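3-hydroxyacyl-thioester dehydratase X (Mycobacterium tuberculosis, PDB 4OOB) catalyses the reversible hydration of trans-2-enoyl-CoA thioesters to (3R)-3-hydroxyacyl-CoA, accepting a broad range of chain lengths with a preference for C8 to C12 substrates. Local coordinates at residues A68-N73 with T123-Q128; I75-P80 with V117-V122; G88-A93 with V108-V113; L96-R101 with Q129-S134. All coordinates share one frame; numbering follows the deposited sequence.

Overall arrangement
From the N terminus, after strand 12-18 and helices 21-31 and 43-57, the chain enters strand 69-77; its two halves enter interactions 1 and 2, both with strand 116-128, which returns antiparallel beside it. Interaction 1 closes the wider loop, interaction 2 is nested inside it, and interaction 3, the hairpin of strands 86-99 and 102-113, is nested within both. Interaction 4 alternates with the other three along the chain, because it joins the far end of strand 86-99 to the loop that follows strand 116-128. Backbone bonds between 108-113 and 117-122 link interactions 2 and 3, so the four contacts tie together the N-terminal half of one continuous antiparallel hotdog sheet.

Interaction 1 of 4, residues A68-N73 with T123-Q128; sequences AIHTEN and TTFLHQ
H70 and F125 meet across a non-hydrogen-bonded pair, with CE1 of F125 lying 3.4 Å from CB of H70. The rings sit obliquely, their planes 35° apart and their centroids 4.6 Å apart, and CZ of F125 lies over one imidazole face. At the edge of that imidazole, CD2 of H70 comes within 3.2 Å of the T124 carbonyl O, while NE2 gives a weak bond to the O of E72. CG of H70 stands anti to its own backbone N (chi1 -164°), which carries the ring along the strand toward T123, whose CG2 it touches.

The backbone beneath is a classic beta bulge in which T71 and E72 both face T124. The T124 carbonyl takes the N-H of T71 at 3.0 Å, and T124 N bonds to the O of E72; regular pairing holds at H70 and at I69, whose N and O both bond L126. T71 CG2 packs 3.8 Å from L126 CB. Further out, M194 of helix 193-199 touches H70, F49 of helix 43-57 touches F125, and D106 accepts from T124 OG1. E72 bonds H74 through OE2 and makes a salt bridge to R217 through OE1.

The bulge thus puts consecutive N-H and C=O groups against one threonine, and the buried H70 lies against an aromatic neighbour, while the E72 carbonyl holds its NE2 only weakly.

Interaction 2 of 4, residues I75-P80 with V117-V122; sequences ITQYRP and VAWHQV
Strands 69-77 and 116-128 run side by side in the antiparallel hotdog sheet, and here the first of them comes to its end. I75 lies against the indole of W119, placing CG2 over one face, offset toward the rim and 3.5 Å from NE1. CG1 and CD1 of the same isoleucine reach CZ2 of W119, CG1 at 3.6 Å. At the indole edge, in its plane, OE1 of Q77 approaches CD1 of W119 at 3.7 Å, with the amide turned 46° from the ring. The indole N-H itself is spent on the carbonyl of L41, and P44 of helix 43-57 touches the W119 side chain.

On the other face, T76 and H120 form a hydrogen-bonded pair, T76 N giving to H120 O at 2.8 Å. The Y78 ring runs alongside H120, its CE2 4.1 Å from H120 CB, while T76 CG2 covers one of its faces. H120 ND1 is hydrogen-bonded to OD1 of N110 in the next strand.

Where pairing ends, the A118 carbonyl is gripped twice, by Y78 N at 2.7 Å and by R79 N at 3.2 Å, the latter in the carbonyl plane on a lone pair. R79 CG rests on A118 CB, and its guanidinium pairs with D85. A118 O thus satisfies the N-H groups of both Y78 and R79, which is consistent with the chain turning away from regular pairing.

Interaction 3 of 4, residues G88-A93 with V108-V113; sequences GVRVRA and VTNVSV
Segments 88-93 and 108-113, from strands 86-99 and 102-113, run antiparallel at 166°, their axes 4.6 Å apart, as the two arms of a beta hairpin within the hotdog sheet. Three hydrogen-bonded pairs, G88 with S112, R90 with N110 and R92 with V108, contribute six backbone bonds, and no bulge interrupts the register. The N-H of N110 points nearly straight at R90 O, 2.8 Å away. Between these pairs the alpha C-H groups point at carbonyls, as in V91 CA to V108 O at 3.2 Å.

The two faces differ in character. V89, V91, T109 and V111 look inward, and T48, V52 and L55 of helix 43-57 lie against V91, T109 and V111; V91 sets both methyls beside T109 OG1, each at 3.8 Å. The opposite face bears R90, R92, V108 and N110, and R92 reaches E94 by a salt bridge. N110 is tied through OD1 to H120 of the neighbouring strand, which probably restrains its amide. R90 is bent at a nearly eclipsed third torsion (chi3 -14°), and its guanidinium lies alongside that amide with the planes only 14° apart. CB of N110 lies over one guanidinium face, 3.7 Å from R90 NH2.

Interaction 4 of 4, residues L96-R101 with Q129-S134; sequences LREHRR and QRTSLS
E98 reaches across to the turn at T131-S134 and takes hold of S132 twice. The hydroxyl OG of S132 donates to OE1 of E98 at 2.6 Å, meeting it on the syn side near the carboxylate plane, whereas the backbone N-H of S132 reaches OE2 at 3.1 Å from above that plane. The glutamate and T131 slide past one another in opposite directions, with CG of E98 3.8 Å from T131 CB.

This is the tight side. T131 OG1 sits between its own backbone N and carbonyl carbon (chi1 74°), a placement from which it donates to H99 O at 2.6 Å and accepts the N-H of L133, closing an ST turn. The type I turn is held again by S134 OG, which receives the T131 N-H and lies 2.7 Å from R100 O. L133 lays CD2 against the E98 carbonyl, 3.6 Å from its O.

Beyond these bonds the contact loosens toward solvent. Q129 N reaches R101 O at 3.3 Å, from above the carbonyl plane, and the long arm of R100 passes L133 O to bond E136.

Carbonyls of H99 to R101 and the carboxylate of E98 are therefore met by hydroxyls and N-H groups of the loop. The glutamate's negative charge is probably eased by the two S132 donors. Polar bonds from T131, S132 and Q129 largely hold the loop to 98-101.

Interaction 1 of 4, residues A68-N73 with T123-Q128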
loop_
_atom_site.group_PDB
_atom_site.type_symbol
_atom_site.label_atom_id
_atom_site.label_comp_id
_atom_site.label_asym_id
_atom_site.label_seq_id
_atom_site.Cartn_x
_atom_site.Cartn_y
_atom_site.Cartn_z
ATOM N N ALA A 68 6.621 -9.390 7.288
ATOM C CA ALA A 68 5.214 -8.930 7.267
ATOM C C ALA A 68 4.701 -8.862 5.857
ATOM O O ALA A 68 5.432 -8.526 4.934
ATOM C CB ALA A 68 5.071 -7.552 7.839
ATOM N N ILE A 69 3.429 -9.129 5.703
ATOM C CA ILE A 69 2.834 -9.140 4.382
ATOM C C ILE A 69 1.632 -8.224 4.465
ATOM O O ILE A 69 0.809 -8.388 5.347
ATOM C CB ILE A 69 2.397 -10.564 4.009
ATOM C CG1 ILE A 69 3.612 -11.509 4.022
ATOM C CG2 ILE A 69 1.651 -10.572 2.655
ATOM C CD1 ILE A 69 3.241 -12.992 3.780
ATOM N N HIS A 70 1.572 -7.255 3.555
ATOM C CA HIS A 70 0.441 -6.367 3.462
ATOM C C HIS A 70 -0.722 -7.134 2.743
ATOM O O HIS A 70 -0.624 -7.528 1.577
ATOM C CB HIS A 70 0.875 -5.089 2.719
ATOM C CG HIS A 70 -0.065 -3.960 2.872
ATOM N ND1 HIS A 70 0.200 -2.690 2.408
ATOM C CD2 HIS A 70 -1.281 -3.899 3.444
ATOM C CE1 HIS A 70 -0.817 -1.900 2.679
ATOM N NE2 HIS A 70 -1.738 -2.618 3.284
ATOM N N THR A 71 -1.843 -7.301 3.428
ATOM C CA THR A 71 -2.932 -8.067 2.851
ATOM C C THR A 71 -4.052 -7.184 2.300
ATOM O O THR A 71 -4.622 -7.552 1.300
ATOM C CB THR A 71 -3.519 -9.044 3.871
ATOM O OG1 THR A 71 -3.789 -8.328 5.055
ATOM C CG2 THR A 71 -2.489 -10.207 4.230
ATOM N N GLU A 72 -4.317 -6.025 2.921
ATOM C CA GLU A 72 -5.445 -5.172 2.592
ATOM C C GLU A 72 -5.209 -3.732 2.960
ATOM O O GLU A 72 -4.512 -3.410 3.944
ATOM C CB GLU A 72 -6.713 -5.636 3.302
ATOM C CG GLU A 72 -7.675 -6.324 2.358
ATOM C CD GLU A 72 -8.925 -6.858 3.005
ATOM O OE1 GLU A 72 -9.178 -8.065 2.797
ATOM O OE2 GLU A 72 -9.657 -6.089 3.674
ATOM N N ASN A 73 -5.821 -2.856 2.174
ATOM C CA ASN A 73 -5.721 -1.440 2.409
ATOM C C ASN A 73 -6.957 -0.724 1.951
ATOM O O ASN A 73 -7.355 -0.889 0.786
ATOM C CB ASN A 73 -4.525 -0.850 1.672
ATOM C CG ASN A 73 -3.946 0.336 2.411
ATOM O OD1 ASN A 73 -4.106 1.509 2.012
ATOM N ND2 ASN A 73 -3.305 0.052 3.505
ATOM N N THR A 123 -5.148 -0.343 7.170
ATOM C CA THR A 123 -4.106 -1.107 6.606
ATOM C C THR A 123 -4.086 -2.366 7.450
ATOM O O THR A 123 -4.023 -2.295 8.685
ATOM C CB THR A 123 -2.747 -0.409 6.824
ATOM O OG1 THR A 123 -2.684 0.775 6.017
ATOM C CG2 THR A 123 -1.555 -1.377 6.534
ATOM N N THR A 124 -4.058 -3.499 6.793
ATOM C CA THR A 124 -3.978 -4.727 7.479
ATOM C C THR A 124 -2.691 -5.393 7.068
ATOM O O THR A 124 -2.462 -5.666 5.896
ATOM C CB THR A 124 -5.218 -5.566 7.116
ATOM O OG1 THR A 124 -6.358 -4.878 7.610
ATOM C CG2 THR A 124 -5.203 -6.889 7.753
ATOM N N PHE A 125 -1.859 -5.645 8.061
ATOM C CA PHE A 125 -0.658 -6.438 7.909
ATOM C C PHE A 125 -0.827 -7.826 8.549
ATOM O O PHE A 125 -1.490 -7.978 9.590
ATOM C CB PHE A 125 0.549 -5.704 8.521
ATOM C CG PHE A 125 1.198 -4.740 7.588
ATOM C CD1 PHE A 125 1.903 -5.194 6.492
ATOM C CD2 PHE A 125 1.141 -3.385 7.812
ATOM C CE1 PHE A 125 2.528 -4.304 5.626
ATOM C CE2 PHE A 125 1.736 -2.496 6.935
ATOM C CZ PHE A 125 2.408 -2.950 5.832
ATOM N N LEU A 126 -0.284 -8.821 7.850
ATOM C CA LEU A 126 -0.117 -10.207 8.325
ATOM C C LEU A 126 1.327 -10.345 8.811
ATOM O O LEU A 126 2.304 -10.162 8.031
ATOM C CB LEU A 126 -0.375 -11.241 7.205
ATOM C CG LEU A 126 -0.192 -12.737 7.579
ATOM C CD1 LEU A 126 -1.300 -13.240 8.488
ATOM C CD2 LEU A 126 -0.110 -13.618 6.363
ATOM N N HIS A 127 1.458 -10.572 10.110
ATOM C CA HIS A 127 2.738 -10.884 10.702
ATOM C C HIS A 127 2.920 -12.382 10.782
ATOM O O HIS A 127 2.298 -13.059 11.593
ATOM C CB HIS A 127 2.828 -10.241 12.060
ATOM C CG HIS A 127 2.773 -8.746 11.994
ATOM N ND1 HIS A 127 3.797 -7.990 11.461
ATOM C CD2 HIS A 127 1.825 -7.868 12.388
ATOM C CE1 HIS A 127 3.484 -6.712 11.535
ATOM N NE2 HIS A 127 2.291 -6.612 12.085
ATOM N N GLN A 128 3.784 -12.902 9.944
ATOM C CA GLN A 128 3.906 -14.341 9.826
ATOM C C GLN A 128 4.337 -15.011 11.128
ATOM O O GLN A 128 5.188 -14.488 11.911
ATOM C CB GLN A 128 4.893 -14.727 8.729
ATOM C CG GLN A 128 4.806 -13.970 7.425
ATOM C CD GLN A 128 5.503 -14.699 6.282
ATOM O OE1 GLN A 128 6.300 -14.114 5.519
ATOM N NE2 GLN A 128 5.254 -15.979 6.190
#

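Interaction 2 of 4, residues I75-P80 with V117-V122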
loop_
_atom_site.group_PDB
_atom_site.type_symbol
_atom_site.label_atom_id
_atom_site.label_comp_id
_atom_site.label_asym_id
_atom_site.label_seq_id
_atom_site.Cartn_x
_atom_site.Cartn_y
_atom_site.Cartn_z
ATOM N N ILE A 75 -8.537 3.099 1.793
ATOM C CA ILE A 75 -8.259 4.534 1.953
ATOM C C ILE A 75 -9.567 5.226 1.664
ATOM O O ILE A 75 -10.205 4.940 0.653
ATOM C CB ILE A 75 -7.184 5.003 0.960
ATOM C CG1 ILE A 75 -5.803 4.618 1.483
ATOM C CG2 ILE A 75 -7.260 6.512 0.705
ATOM C CD1 ILE A 75 -4.730 4.600 0.385
ATOM N N THR A 76 -9.984 6.101 2.559
ATOM C CA THR A 76 -11.119 6.972 2.258
ATOM C C THR A 76 -10.642 8.422 2.265
ATOM O O THR A 76 -10.309 8.941 3.316
ATOM C CB THR A 76 -12.270 6.771 3.263
ATOM O OG1 THR A 76 -12.669 5.385 3.253
ATOM C CG2 THR A 76 -13.461 7.609 2.893
ATOM N N GLN A 77 -10.593 9.064 1.084
ATOM C CA GLN A 77 -10.201 10.454 1.001
ATOM C C GLN A 77 -11.420 11.353 0.990
ATOM O O GLN A 77 -12.138 11.332 0.019
ATOM C CB GLN A 77 -9.353 10.699 -0.268
ATOM C CG GLN A 77 -8.853 12.131 -0.416
ATOM C CD GLN A 77 -7.860 12.260 -1.556
ATOM O OE1 GLN A 77 -6.664 11.988 -1.426
ATOM N NE2 GLN A 77 -8.366 12.648 -2.680
ATOM N N TYR A 78 -11.618 12.184 2.028
ATOM C CA TYR A 78 -12.764 13.120 2.114
ATOM C C TYR A 78 -12.462 14.378 1.343
ATOM O O TYR A 78 -13.341 14.969 0.758
ATOM C CB TYR A 78 -13.118 13.446 3.585
ATOM C CG TYR A 78 -13.520 12.191 4.346
ATOM C CD1 TYR A 78 -14.790 11.637 4.195
ATOM C CD2 TYR A 78 -12.618 11.540 5.170
ATOM C CE1 TYR A 78 -15.169 10.462 4.863
ATOM C CE2 TYR A 78 -12.956 10.360 5.841
ATOM C CZ TYR A 78 -14.238 9.812 5.684
ATOM O OH TYR A 78 -14.563 8.642 6.323
ATOM N N ARG A 79 -11.212 14.812 1.378
ATOM C CA ARG A 79 -10.765 15.847 0.495
ATOM C C ARG A 79 -9.279 15.745 0.274
ATOM O O ARG A 79 -8.562 15.327 1.149
ATOM C CB ARG A 79 -11.123 17.238 1.036
ATOM C CG ARG A 79 -10.624 17.565 2.439
ATOM C CD ARG A 79 -10.126 19.022 2.564
ATOM N NE ARG A 79 -8.660 19.064 2.396
ATOM C CZ ARG A 79 -7.880 20.146 2.449
ATOM N NH1 ARG A 79 -8.378 21.358 2.664
ATOM N NH2 ARG A 79 -6.572 20.002 2.276
ATOM N N PRO A 80 -8.816 16.169 -0.899
ATOM C CA PRO A 80 -7.415 16.165 -1.262
ATOM C C PRO A 80 -6.550 16.936 -0.310
ATOM O O PRO A 80 -6.957 17.940 0.226
ATOM C CB PRO A 80 -7.386 16.882 -2.628
ATOM C CG PRO A 80 -8.766 16.750 -3.170
ATOM C CD PRO A 80 -9.669 16.694 -1.978
ATOM N N VAL A 117 -10.956 15.733 9.245
ATOM C CA VAL A 117 -10.283 14.561 8.683
ATOM C C VAL A 117 -10.371 14.585 7.151
ATOM O O VAL A 117 -11.446 14.462 6.571
ATOM C CB VAL A 117 -10.834 13.211 9.233
ATOM C CG1 VAL A 117 -10.122 12.035 8.598
ATOM C CG2 VAL A 117 -10.650 13.131 10.743
ATOM N N ALA A 118 -9.225 14.703 6.503
ATOM C CA ALA A 118 -9.169 14.712 5.060
ATOM C C ALA A 118 -9.008 13.326 4.503
ATOM O O ALA A 118 -9.491 13.053 3.423
ATOM C CB ALA A 118 -8.044 15.583 4.593
ATOM N N TRP A 119 -8.365 12.435 5.253
ATOM C CA TRP A 119 -7.898 11.166 4.688
ATOM C C TRP A 119 -7.785 10.122 5.809
ATOM O O TRP A 119 -7.181 10.371 6.854
ATOM C CB TRP A 119 -6.552 11.426 3.982
ATOM C CG TRP A 119 -5.886 10.320 3.115
ATOM C CD1 TRP A 119 -5.880 10.235 1.733
ATOM C CD2 TRP A 119 -5.077 9.233 3.576
ATOM N NE1 TRP A 119 -5.108 9.158 1.306
ATOM C CE2 TRP A 119 -4.607 8.525 2.413
ATOM C CE3 TRP A 119 -4.698 8.796 4.833
ATOM C CZ2 TRP A 119 -3.806 7.407 2.497
ATOM C CZ3 TRP A 119 -3.903 7.691 4.931
ATOM C CH2 TRP A 119 -3.454 6.988 3.760
ATOM N N HIS A 120 -8.385 8.970 5.563
ATOM C CA HIS A 120 -8.515 7.904 6.533
ATOM C C HIS A 120 -8.024 6.591 5.923
ATOM O O HIS A 120 -8.364 6.270 4.782
ATOM C CB HIS A 120 -10.012 7.778 6.921
ATOM C CG HIS A 120 -10.293 6.692 7.906
ATOM N ND1 HIS A 120 -10.258 6.884 9.277
ATOM C CD2 HIS A 120 -10.636 5.404 7.719
ATOM C CE1 HIS A 120 -10.531 5.742 9.882
ATOM N NE2 HIS A 120 -10.759 4.829 8.956
ATOM N N GLN A 121 -7.311 5.792 6.699
ATOM C CA GLN A 121 -6.841 4.508 6.209
ATOM C C GLN A 121 -6.917 3.332 7.216
ATOM O O GLN A 121 -6.617 3.492 8.370
ATOM C CB GLN A 121 -5.429 4.670 5.728
ATOM C CG GLN A 121 -4.727 3.394 5.353
ATOM C CD GLN A 121 -3.327 3.696 4.870
ATOM O OE1 GLN A 121 -3.085 3.655 3.683
ATOM N NE2 GLN A 121 -2.417 4.069 5.781
ATOM N N VAL A 122 -7.317 2.163 6.699
ATOM C CA VAL A 122 -7.216 0.877 7.361
ATOM C C VAL A 122 -6.254 -0.009 6.523
ATOM O O VAL A 122 -6.474 -0.312 5.336
ATOM C CB VAL A 122 -8.565 0.169 7.545
ATOM C CG1 VAL A 122 -8.414 -1.020 8.496
ATOM C CG2 VAL A 122 -9.664 1.128 8.092
#

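Interaction 3 of 4, residues G88-A93 with V108-V113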
loop_
_atom_site.group_PDB
_atom_site.type_symbol
_atom_site.label_atom_id
_atom_site.label_comp_id
_atom_site.label_asym_id
_atom_site.label_seq_id
_atom_site.Cartn_x
_atom_site.Cartn_y
_atom_site.Cartn_z
ATOM N N GLY A 88 -2.269 16.743 10.783
ATOM C CA GLY A 88 -2.387 16.068 12.083
ATOM C C GLY A 88 -2.458 14.583 11.778
ATOM O O GLY A 88 -3.092 14.174 10.823
ATOM N N VAL A 89 -1.799 13.766 12.572
ATOM C CA VAL A 89 -1.815 12.327 12.365
ATOM C C VAL A 89 -2.173 11.623 13.665
ATOM O O VAL A 89 -1.595 11.864 14.705
ATOM C CB VAL A 89 -0.435 11.839 11.863
ATOM C CG1 VAL A 89 -0.421 10.346 11.625
ATOM C CG2 VAL A 89 -0.057 12.547 10.587
ATOM N N ARG A 90 -3.131 10.723 13.596
ATOM C CA ARG A 90 -3.408 9.833 14.702
ATOM C C ARG A 90 -3.501 8.418 14.153
ATOM O O ARG A 90 -4.181 8.212 13.178
ATOM C CB ARG A 90 -4.722 10.203 15.396
ATOM C CG ARG A 90 -4.961 9.464 16.726
ATOM C CD ARG A 90 -6.411 9.604 17.207
ATOM N NE ARG A 90 -6.979 10.670 16.398
ATOM C CZ ARG A 90 -8.048 10.599 15.601
ATOM N NH1 ARG A 90 -8.865 9.514 15.589
ATOM N NH2 ARG A 90 -8.318 11.692 14.855
ATOM N N VAL A 91 -2.869 7.464 14.833
ATOM C CA VAL A 91 -2.834 6.048 14.421
ATOM C C VAL A 91 -3.290 5.142 15.544
ATOM O O VAL A 91 -2.933 5.364 16.705
ATOM C CB VAL A 91 -1.399 5.572 14.140
ATOM C CG1 VAL A 91 -1.399 4.120 13.647
ATOM C CG2 VAL A 91 -0.687 6.491 13.163
ATOM N N ARG A 92 -4.026 4.086 15.229
ATOM C CA ARG A 92 -4.205 3.029 16.217
ATOM C C ARG A 92 -4.254 1.636 15.633
ATOM O O ARG A 92 -4.546 1.447 14.436
ATOM C CB ARG A 92 -5.391 3.322 17.137
ATOM C CG ARG A 92 -6.739 3.328 16.455
ATOM C CD ARG A 92 -7.591 2.099 16.766
ATOM N NE ARG A 92 -8.772 2.480 17.521
ATOM C CZ ARG A 92 -9.582 1.672 18.208
ATOM N NH1 ARG A 92 -9.399 0.353 18.280
ATOM N NH2 ARG A 92 -10.607 2.230 18.840
ATOM N N ALA A 93 -3.923 0.685 16.506
ATOM C CA ALA A 93 -3.820 -0.728 16.228
ATOM C C ALA A 93 -4.924 -1.508 16.893
ATOM O O ALA A 93 -5.186 -1.321 18.049
ATOM C CB ALA A 93 -2.485 -1.255 16.732
ATOM N N VAL A 108 -4.977 1.842 11.876
ATOM C CA VAL A 108 -6.056 2.725 11.441
ATOM C C VAL A 108 -5.478 4.122 11.606
ATOM O O VAL A 108 -5.045 4.498 12.706
ATOM C CB VAL A 108 -7.314 2.463 12.301
ATOM C CG1 VAL A 108 -8.460 3.384 11.962
ATOM C CG2 VAL A 108 -7.765 1.000 12.159
ATOM N N THR A 109 -5.392 4.853 10.498
ATOM C CA THR A 109 -4.774 6.162 10.487
ATOM C C THR A 109 -5.762 7.263 10.033
ATOM O O THR A 109 -6.493 7.117 9.023
ATOM C CB THR A 109 -3.508 6.154 9.608
ATOM O OG1 THR A 109 -2.576 5.244 10.165
ATOM C CG2 THR A 109 -2.816 7.475 9.578
ATOM N N ASN A 110 -5.750 8.346 10.811
ATOM C CA ASN A 110 -6.526 9.560 10.564
ATOM C C ASN A 110 -5.555 10.721 10.328
ATOM O O ASN A 110 -4.771 11.097 11.232
ATOM C CB ASN A 110 -7.445 9.882 11.763
ATOM C CG ASN A 110 -8.718 9.024 11.776
ATOM O OD1 ASN A 110 -9.696 9.368 11.130
ATOM N ND2 ASN A 110 -8.690 7.881 12.482
ATOM N N VAL A 111 -5.635 11.281 9.117
ATOM C CA VAL A 111 -4.823 12.409 8.694
ATOM C C VAL A 111 -5.699 13.662 8.563
ATOM O O VAL A 111 -6.624 13.718 7.747
ATOM C CB VAL A 111 -4.131 12.087 7.359
ATOM C CG1 VAL A 111 -3.432 13.320 6.766
ATOM C CG2 VAL A 111 -3.146 10.945 7.541
ATOM N N SER A 112 -5.407 14.663 9.390
ATOM C CA SER A 112 -6.225 15.872 9.466
ATOM C C SER A 112 -5.507 17.089 8.923
ATOM O O SER A 112 -4.275 17.196 9.006
ATOM C CB SER A 112 -6.604 16.167 10.901
ATOM O OG SER A 112 -7.484 15.161 11.332
ATOM N N VAL A 113 -6.319 17.972 8.360
ATOM C CA VAL A 113 -5.972 19.344 8.015
ATOM C C VAL A 113 -6.988 20.249 8.713
ATOM O O VAL A 113 -8.219 20.106 8.533
ATOM C CB VAL A 113 -6.024 19.577 6.506
ATOM C CG1 VAL A 113 -5.765 21.058 6.185
ATOM C CG2 VAL A 113 -4.998 18.681 5.815
#

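Interaction 4 of 4, residues L96-R101 with Q129-S134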
loop_
_atom_site.group_PDB
_atom_site.type_symbol
_atom_site.label_atom_id
_atom_site.label_comp_id
_atom_site.label_asym_id
_atom_site.label_seq_id
_atom_site.Cartn_x
_atom_site.Cartn_y
_atom_site.Cartn_z
ATOM N N LEU A 96 -6.581 -7.663 16.368
ATOM C CA LEU A 96 -5.705 -8.832 16.258
ATOM C C LEU A 96 -6.528 -10.026 15.996
ATOM O O LEU A 96 -7.420 -10.314 16.760
ATOM C CB LEU A 96 -4.937 -9.149 17.526
ATOM C CG LEU A 96 -3.465 -8.797 17.582
ATOM C CD1 LEU A 96 -2.704 -9.035 16.266
ATOM C CD2 LEU A 96 -3.432 -7.327 18.000
ATOM N N ARG A 97 -6.210 -10.753 14.944
ATOM C CA ARG A 97 -6.813 -12.064 14.808
ATOM C C ARG A 97 -5.923 -13.010 14.016
ATOM O O ARG A 97 -4.979 -12.592 13.288
ATOM C CB ARG A 97 -8.235 -11.983 14.226
ATOM C CG ARG A 97 -8.378 -11.624 12.749
ATOM C CD ARG A 97 -8.335 -10.132 12.592
ATOM N NE ARG A 97 -8.594 -9.634 11.249
ATOM C CZ ARG A 97 -8.143 -8.469 10.785
ATOM N NH1 ARG A 97 -7.369 -7.616 11.495
ATOM N NH2 ARG A 97 -8.434 -8.164 9.570
ATOM N N GLU A 98 -6.260 -14.282 14.183
ATOM C CA GLU A 98 -5.487 -15.383 13.705
ATOM C C GLU A 98 -5.794 -15.626 12.266
ATOM O O GLU A 98 -6.875 -15.389 11.818
ATOM C CB GLU A 98 -5.783 -16.643 14.525
ATOM C CG GLU A 98 -4.894 -16.859 15.749
ATOM C CD GLU A 98 -5.044 -18.272 16.305
ATOM O OE1 GLU A 98 -6.097 -18.859 16.148
ATOM O OE2 GLU A 98 -4.101 -18.805 16.912
ATOM N N HIS A 99 -4.807 -16.078 11.539
ATOM C CA HIS A 99 -4.926 -16.429 10.150
ATOM C C HIS A 99 -4.052 -17.699 10.041
ATOM O O HIS A 99 -3.311 -18.025 10.943
ATOM C CB HIS A 99 -4.445 -15.261 9.305
ATOM C CG HIS A 99 -4.364 -15.541 7.844
ATOM N ND1 HIS A 99 -5.237 -14.983 6.931
ATOM C CD2 HIS A 99 -3.501 -16.287 7.124
ATOM C CE1 HIS A 99 -4.927 -15.380 5.710
ATOM N NE2 HIS A 99 -3.878 -16.182 5.802
ATOM N N ARG A 100 -4.213 -18.442 8.978
ATOM C CA ARG A 100 -3.477 -19.656 8.748
ATOM C C ARG A 100 -1.916 -19.458 8.743
ATOM O O ARG A 100 -1.140 -20.385 9.088
ATOM C CB ARG A 100 -3.947 -20.201 7.406
ATOM C CG ARG A 100 -3.339 -21.535 6.995
ATOM C CD ARG A 100 -3.894 -21.939 5.637
ATOM N NE ARG A 100 -3.167 -23.066 5.078
ATOM C CZ ARG A 100 -2.136 -22.986 4.250
ATOM N NH1 ARG A 100 -1.656 -21.815 3.809
ATOM N NH2 ARG A 100 -1.577 -24.115 3.863
ATOM N N ARG A 101 -1.487 -18.260 8.349
ATOM C CA ARG A 101 -0.118 -17.963 8.074
ATOM C C ARG A 101 0.396 -16.909 9.011
ATOM O O ARG A 101 1.550 -16.504 8.915
ATOM C CB ARG A 101 0.039 -17.571 6.596
ATOM C CG ARG A 101 0.099 -18.819 5.730
ATOM C CD ARG A 101 -0.091 -18.606 4.255
ATOM N NE ARG A 101 0.673 -17.507 3.743
ATOM C CZ ARG A 101 0.177 -16.460 3.075
ATOM N NH1 ARG A 101 -1.118 -16.369 2.786
ATOM N NH2 ARG A 101 1.013 -15.509 2.650
ATOM N N GLN A 129 3.791 -16.217 11.307
ATOM C CA GLN A 129 4.014 -17.097 12.480
ATOM C C GLN A 129 2.997 -18.226 12.415
ATOM O O GLN A 129 1.943 -18.081 11.769
ATOM C CB GLN A 129 3.824 -16.341 13.818
ATOM C CG GLN A 129 2.441 -15.748 13.988
ATOM C CD GLN A 129 2.421 -14.529 14.877
ATOM O OE1 GLN A 129 2.282 -14.636 16.055
ATOM N NE2 GLN A 129 2.510 -13.355 14.283
ATOM N N ARG A 130 3.264 -19.318 13.116
ATOM C CA ARG A 130 2.262 -20.401 13.275
ATOM C C ARG A 130 1.137 -19.940 14.173
ATOM O O ARG A 130 1.386 -19.317 15.184
ATOM C CB ARG A 130 2.855 -21.678 13.915
ATOM C CG ARG A 130 2.226 -22.934 13.364
ATOM C CD ARG A 130 2.640 -24.232 14.056
ATOM N NE ARG A 130 1.829 -24.246 15.230
ATOM C CZ ARG A 130 0.702 -24.893 15.407
ATOM N NH1 ARG A 130 0.243 -25.793 14.566
ATOM N NH2 ARG A 130 0.059 -24.626 16.493
ATOM N N THR A 131 -0.090 -20.295 13.833
ATOM C CA THR A 131 -1.246 -20.097 14.714
ATOM C C THR A 131 -2.033 -21.412 14.829
ATOM O O THR A 131 -1.793 -22.344 14.068
ATOM C CB THR A 131 -2.198 -19.049 14.115
ATOM O OG1 THR A 131 -2.923 -19.616 13.006
ATOM C CG2 THR A 131 -1.420 -17.802 13.643
ATOM N N SER A 132 -3.030 -21.443 15.707
ATOM C CA SER A 132 -3.969 -22.570 15.774
ATOM C C SER A 132 -4.792 -22.790 14.498
ATOM O O SER A 132 -5.609 -23.679 14.484
ATOM C CB SER A 132 -4.977 -22.336 16.894
ATOM O OG SER A 132 -5.980 -21.407 16.455
ATOM N N LEU A 133 -4.641 -21.959 13.463
ATOM C CA LEU A 133 -5.355 -22.144 12.201
ATOM C C LEU A 133 -4.397 -22.693 11.141
ATOM O O LEU A 133 -4.794 -22.897 10.002
ATOM C CB LEU A 133 -5.959 -20.790 11.722
ATOM C CG LEU A 133 -7.429 -20.413 11.870
ATOM C CD1 LEU A 133 -8.034 -20.915 13.179
ATOM C CD2 LEU A 133 -7.654 -18.902 11.724
ATOM N N SER A 134 -3.142 -22.936 11.515
ATOM C CA SER A 134 -2.123 -23.282 10.544
ATOM C C SER A 134 -2.264 -24.719 10.013
ATOM O O SER A 134 -1.859 -25.014 8.875
ATOM C CB SER A 134 -0.720 -23.032 11.112
ATOM O OG SER A 134 -0.498 -21.635 11.373
#